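Local coordinates for protein ORF10 (Moritella marina, PDB 6RIW) that probably builds polyunsaturated fatty acid chains by acyl-carrier-protein-dependent condensation, this piece being the ketosynthase-chain length factor didomain of a longer synthase, at residues S291-K305 with I644-G657. Sequence-based numbering, arbitrary orientation.
Sequences SNDGKGEFVLSPNTK and IMASRISALWDFSG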
loop_
_atom_site.group_PDB
_atom_site.type_symbol
_atom_site.label_atom_id
_atom_site.label_comp_id
_atom_site.label_asym_id
_atom_site.label_seq_id
_atom_site.Cartn_x
_atom_site.Cartn_y
_atom_site.Cartn_z
ATOM N N SER A 291 13.287 -6.737 9.509
ATOM C CA SER A 291 14.437 -7.001 8.659
ATOM C C SER A 291 13.938 -7.363 7.274
ATOM O O SER A 291 12.783 -7.760 7.091
ATOM C CB SER A 291 15.310 -8.123 9.228
ATOM O OG SER A 291 14.806 -9.401 8.838
ATOM N N ASN A 292 14.828 -7.225 6.301
ATOM C CA ASN A 292 14.602 -7.764 4.973
ATOM C C ASN A 292 15.587 -8.888 4.695
ATOM O O ASN A 292 16.723 -8.856 5.173
ATOM C CB ASN A 292 14.738 -6.693 3.907
ATOM C CG ASN A 292 14.125 -7.123 2.637
ATOM O OD1 ASN A 292 14.803 -7.649 1.755
ATOM N ND2 ASN A 292 12.809 -6.969 2.540
ATOM N N ASP A 293 15.131 -9.882 3.916
ATOM C CA ASP A 293 15.963 -11.022 3.539
ATOM C C ASP A 293 17.151 -10.620 2.679
ATOM O O ASP A 293 18.121 -11.380 2.585
ATOM C CB ASP A 293 15.142 -12.056 2.768
ATOM C CG ASP A 293 14.269 -12.925 3.672
ATOM O OD1 ASP A 293 14.358 -12.807 4.915
ATOM O OD2 ASP A 293 13.486 -13.740 3.122
ATOM N N GLY A 294 17.097 -9.462 2.030
ATOM C CA GLY A 294 18.188 -9.116 1.131
ATOM C C GLY A 294 18.280 -10.080 -0.039
ATOM O O GLY A 294 17.272 -10.565 -0.566
ATOM N N LYS A 295 19.519 -10.383 -0.433
ATOM C CA LYS A 295 19.802 -11.125 -1.651
ATOM C C LYS A 295 19.728 -12.631 -1.415
ATOM O O LYS A 295 20.094 -13.125 -0.351
ATOM C CB LYS A 295 21.199 -10.754 -2.160
ATOM C CG LYS A 295 21.542 -11.258 -3.542
ATOM C CD LYS A 295 22.707 -10.442 -4.123
ATOM C CE LYS A 295 22.430 -10.047 -5.562
ATOM N NZ LYS A 295 20.976 -9.697 -5.775
ATOM N N GLY A 296 19.247 -13.358 -2.424
ATOM C CA GLY A 296 19.400 -14.803 -2.425
ATOM C C GLY A 296 18.235 -15.612 -2.962
ATOM O O GLY A 296 18.427 -16.728 -3.461
ATOM N N GLU A 297 17.019 -15.079 -2.863
ATOM C CA GLU A 297 15.820 -15.833 -3.198
ATOM C C GLU A 297 14.911 -15.011 -4.097
ATOM O O GLU A 297 14.938 -13.776 -4.081
ATOM C CB GLU A 297 15.033 -16.261 -1.938
ATOM C CG GLU A 297 15.755 -17.263 -1.041
ATOM C CD GLU A 297 15.967 -18.605 -1.713
ATOM O OE1 GLU A 297 17.018 -19.244 -1.456
ATOM O OE2 GLU A 297 15.079 -19.021 -2.498
ATOM N N PHE A 298 14.131 -15.729 -4.901
ATOM C CA PHE A 298 13.021 -15.168 -5.661
ATOM C C PHE A 298 12.115 -14.348 -4.744
ATOM O O PHE A 298 12.062 -14.578 -3.533
ATOM C CB PHE A 298 12.274 -16.343 -6.306
ATOM C CG PHE A 298 11.019 -15.974 -7.047
ATOM C CD1 PHE A 298 11.070 -15.198 -8.198
ATOM C CD2 PHE A 298 9.786 -16.449 -6.611
ATOM C CE1 PHE A 298 9.908 -14.879 -8.888
ATOM C CE2 PHE A 298 8.625 -16.137 -7.300
ATOM C CZ PHE A 298 8.684 -15.355 -8.434
ATOM N N VAL A 299 11.393 -13.378 -5.319
ATOM C CA VAL A 299 10.638 -12.446 -4.476
ATOM C C VAL A 299 9.538 -13.125 -3.661
ATOM O O VAL A 299 9.047 -12.539 -2.688
ATOM C CB VAL A 299 10.033 -11.293 -5.315
ATOM C CG1 VAL A 299 11.136 -10.445 -5.956
ATOM C CG2 VAL A 299 9.049 -11.832 -6.361
ATOM N N LEU A 300 9.117 -14.334 -4.028
ATOM C CA LEU A 300 8.060 -15.005 -3.277
ATOM C C LEU A 300 8.580 -16.062 -2.302
ATOM O O LEU A 300 7.782 -16.640 -1.557
ATOM C CB LEU A 300 7.044 -15.637 -4.242
ATOM C CG LEU A 300 6.199 -14.662 -5.070
ATOM C CD1 LEU A 300 5.147 -15.411 -5.901
ATOM C CD2 LEU A 300 5.541 -13.603 -4.180
ATOM N N SER A 301 9.892 -16.296 -2.249
ATOM C CA SER A 301 10.435 -17.404 -1.459
ATOM C C SER A 301 11.180 -16.902 -0.232
ATOM O O SER A 301 12.007 -15.987 -0.348
ATOM C CB SER A 301 11.379 -18.254 -2.314
ATOM O OG SER A 301 10.800 -18.527 -3.582
ATOM N N PRO A 302 10.953 -17.493 0.935
ATOM C CA PRO A 302 11.616 -17.015 2.155
ATOM C C PRO A 302 13.074 -17.447 2.222
ATOM O O PRO A 302 13.474 -18.472 1.665
ATOM C CB PRO A 302 10.808 -17.675 3.275
ATOM C CG PRO A 302 10.300 -18.947 2.637
ATOM C CD PRO A 302 10.041 -18.622 1.197
ATOM N N ASN A 303 13.861 -16.637 2.927
ATOM C CA ASN A 303 15.297 -16.831 3.095
ATOM C C ASN A 303 15.571 -17.006 4.579
ATOM O O ASN A 303 15.281 -16.109 5.376
ATOM C CB ASN A 303 16.073 -15.635 2.536
ATOM C CG ASN A 303 17.563 -15.899 2.391
ATOM O OD1 ASN A 303 18.158 -16.646 3.169
ATOM N ND2 ASN A 303 18.182 -15.256 1.393
ATOM N N THR A 304 16.125 -18.158 4.957
ATOM C CA THR A 304 16.337 -18.391 6.379
ATOM C C THR A 304 17.289 -17.360 6.993
ATOM O O THR A 304 17.164 -17.044 8.180
ATOM C CB THR A 304 16.845 -19.822 6.612
ATOM O OG1 THR A 304 16.919 -20.082 8.025
ATOM C CG2 THR A 304 18.215 -20.027 5.969
ATOM N N LYS A 305 18.205 -16.783 6.206
ATOM C CA LYS A 305 19.160 -15.836 6.793
ATOM C C LYS A 305 18.456 -14.594 7.338
ATOM O O LYS A 305 18.805 -14.101 8.417
ATOM C CB LYS A 305 20.242 -15.439 5.782
ATOM C CG LYS A 305 19.775 -14.523 4.646
ATOM C CD LYS A 305 20.786 -14.420 3.491
ATOM C CE LYS A 305 21.684 -13.215 3.622
ATOM N NZ LYS A 305 21.143 -12.067 2.819
ATOM N N ILE A 644 6.704 -5.210 -3.188
ATOM C CA ILE A 644 7.785 -5.986 -3.779
ATOM C C ILE A 644 8.750 -5.068 -4.510
ATOM O O ILE A 644 9.937 -5.380 -4.623
ATOM C CB ILE A 644 7.219 -7.101 -4.681
ATOM C CG1 ILE A 644 6.422 -8.085 -3.812
ATOM C CG2 ILE A 644 8.356 -7.835 -5.416
ATOM C CD1 ILE A 644 5.962 -9.382 -4.525
ATOM N N MET A 645 8.290 -3.904 -4.979
ATOM C CA MET A 645 9.249 -3.027 -5.646
ATOM C C MET A 645 10.317 -2.520 -4.673
ATOM O O MET A 645 11.488 -2.389 -5.064
ATOM C CB MET A 645 8.522 -1.887 -6.375
ATOM C CG MET A 645 7.964 -0.767 -5.536
ATOM S SD MET A 645 7.156 0.424 -6.666
ATOM C CE MET A 645 5.511 0.395 -5.980
ATOM N N ALA A 646 9.962 -2.297 -3.399
ATOM C CA ALA A 646 10.988 -1.962 -2.408
ATOM C C ALA A 646 11.917 -3.150 -2.167
ATOM O O ALA A 646 13.145 -2.989 -2.102
ATOM C CB ALA A 646 10.338 -1.522 -1.087
ATOM N N SER A 647 11.343 -4.350 -2.050
ATOM C CA SER A 647 12.132 -5.577 -1.872
ATOM C C SER A 647 13.111 -5.814 -3.007
ATOM O O SER A 647 14.190 -6.373 -2.779
ATOM C CB SER A 647 11.204 -6.790 -1.788
ATOM O OG SER A 647 10.484 -6.747 -0.578
ATOM N N ARG A 648 12.751 -5.441 -4.233
ATOM C CA ARG A 648 13.642 -5.723 -5.357
ATOM C C ARG A 648 14.935 -4.927 -5.246
ATOM O O ARG A 648 16.006 -5.413 -5.651
ATOM C CB ARG A 648 12.953 -5.408 -6.685
ATOM C CG ARG A 648 11.896 -6.427 -7.099
ATOM C CD ARG A 648 11.333 -6.064 -8.466
ATOM N NE ARG A 648 9.919 -6.406 -8.574
ATOM C CZ ARG A 648 9.467 -7.615 -8.900
ATOM N NH1 ARG A 648 10.324 -8.605 -9.160
ATOM N NH2 ARG A 648 8.156 -7.834 -8.963
ATOM N N ILE A 649 14.849 -3.708 -4.709
ATOM C CA ILE A 649 16.049 -2.908 -4.460
ATOM C C ILE A 649 16.864 -3.518 -3.324
ATOM O O ILE A 649 18.086 -3.687 -3.441
ATOM C CB ILE A 649 15.662 -1.445 -4.167
ATOM C CG1 ILE A 649 15.289 -0.742 -5.469
ATOM C CG2 ILE A 649 16.807 -0.695 -3.421
ATOM C CD1 ILE A 649 16.455 -0.684 -6.485
ATOM N N SER A 650 16.197 -3.891 -2.225
ATOM C CA SER A 650 16.897 -4.559 -1.119
ATOM C C SER A 650 17.543 -5.866 -1.553
ATOM O O SER A 650 18.599 -6.244 -1.021
ATOM C CB SER A 650 15.941 -4.850 0.038
ATOM O OG SER A 650 15.334 -3.653 0.495
ATOM N N ALA A 651 16.916 -6.590 -2.481
ATOM C CA ALA A 651 17.535 -7.830 -2.945
ATOM C C ALA A 651 18.720 -7.539 -3.861
ATOM O O ALA A 651 19.744 -8.231 -3.795
ATOM C CB ALA A 651 16.503 -8.722 -3.646
ATOM N N LEU A 652 18.609 -6.507 -4.699
ATOM C CA LEU A 652 19.715 -6.121 -5.573
ATOM C C LEU A 652 20.935 -5.676 -4.775
ATOM O O LEU A 652 22.078 -5.991 -5.138
ATOM C CB LEU A 652 19.272 -5.003 -6.519
ATOM C CG LEU A 652 20.351 -4.399 -7.427
ATOM C CD1 LEU A 652 20.861 -5.457 -8.414
ATOM C CD2 LEU A 652 19.838 -3.160 -8.178
ATOM N N TRP A 653 20.717 -4.947 -3.686
ATOM C CA TRP A 653 21.803 -4.379 -2.896
ATOM C C TRP A 653 22.123 -5.200 -1.655
ATOM O O TRP A 653 23.018 -4.818 -0.890
ATOM C CB TRP A 653 21.461 -2.937 -2.494
ATOM C CG TRP A 653 21.576 -1.950 -3.627
ATOM C CD1 TRP A 653 20.689 -1.763 -4.659
ATOM C CD2 TRP A 653 22.644 -1.027 -3.850
ATOM N NE1 TRP A 653 21.143 -0.777 -5.502
ATOM C CE2 TRP A 653 22.340 -0.308 -5.028
ATOM C CE3 TRP A 653 23.826 -0.725 -3.157
ATOM C CZ2 TRP A 653 23.175 0.692 -5.529
ATOM C CZ3 TRP A 653 24.656 0.259 -3.661
ATOM C CH2 TRP A 653 24.324 0.964 -4.828
ATOM N N ASP A 654 21.405 -6.306 -1.432
ATOM C CA ASP A 654 21.522 -7.105 -0.212
ATOM C C ASP A 654 21.352 -6.247 1.046
ATOM O O ASP A 654 22.119 -6.355 2.005
ATOM C CB ASP A 654 22.859 -7.870 -0.196
ATOM C CG ASP A 654 22.875 -9.029 0.793
ATOM O OD1 ASP A 654 21.791 -9.598 1.122
ATOM O OD2 ASP A 654 24.000 -9.366 1.252
ATOM N N PHE A 655 20.330 -5.386 1.059
ATOM C CA PHE A 655 20.058 -4.576 2.242
ATOM C C PHE A 655 19.239 -5.377 3.239
ATOM O O PHE A 655 18.421 -6.215 2.854
ATOM C CB PHE A 655 19.278 -3.303 1.867
ATOM C CG PHE A 655 20.096 -2.260 1.143
ATOM C CD1 PHE A 655 21.459 -2.134 1.374
ATOM C CD2 PHE A 655 19.482 -1.385 0.251
ATOM C CE1 PHE A 655 22.209 -1.135 0.705
ATOM C CE2 PHE A 655 20.209 -0.398 -0.415
ATOM C CZ PHE A 655 21.581 -0.272 -0.183
ATOM N N SER A 656 19.419 -5.073 4.529
ATOM C CA SER A 656 18.718 -5.785 5.590
ATOM C C SER A 656 17.749 -4.922 6.400
ATOM O O SER A 656 17.118 -5.442 7.331
ATOM C CB SER A 656 19.727 -6.434 6.560
ATOM O OG SER A 656 20.534 -5.451 7.209
ATOM N N GLY A 657 17.617 -3.629 6.102
ATOM C CA GLY A 657 16.635 -2.811 6.797
ATOM C C GLY A 657 15.228 -3.073 6.297
ATOM O O GLY A 657 14.995 -3.833 5.350
#
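Lys-295 lies along the C-terminal end of helix 642-653, and its whole side chain follows one carbonyl. Its CB sits 3.3 Å from Ala-651 O and also touches Asp-654 OD1; CG and CD keep close to Ala-651 O; CE approaches Leu-652 O as well; and NZ, after bends at chi3 and chi4, donates to Ala-651 O (2.8 Å) from above the carbonyl plane. The backbone N of Lys-295 gives an almost straight bond (176°) to Asp-654 OD1, on the anti side of the carboxylate, tilted out of its plane. Lys-305 NZ makes a salt bridge to Asp-654 OD1 (3.1 Å), its hydrogen bond weak, while also donating to Asp-293 O. Deeper in, Asn-292 N bonds to Ser-656 O, and with CG anti to its backbone N (chi1 -163°) the amide reaches over Ser-650 CB, OD1 at 3.5 Å. OD1 closes an Asx turn onto Gly-294 N; ND2 is held by Gly-441 O, which also accepts from Ser-647 OG. With an alanine in place of Asn-292, Gly-294 N is likely to lose its acceptor and a gap to open over Ser-650, letting the turn shift. Farther along, Val-299 CB packs on Ile-644 CG2 (3.8 Å). The contact thus docks the loop after a ketosynthase strand onto a helix and the residues that follow it in the second ketosynthase-like half, where lysine ammonium groups probably offset the negative potential of the helix end and Asp-654.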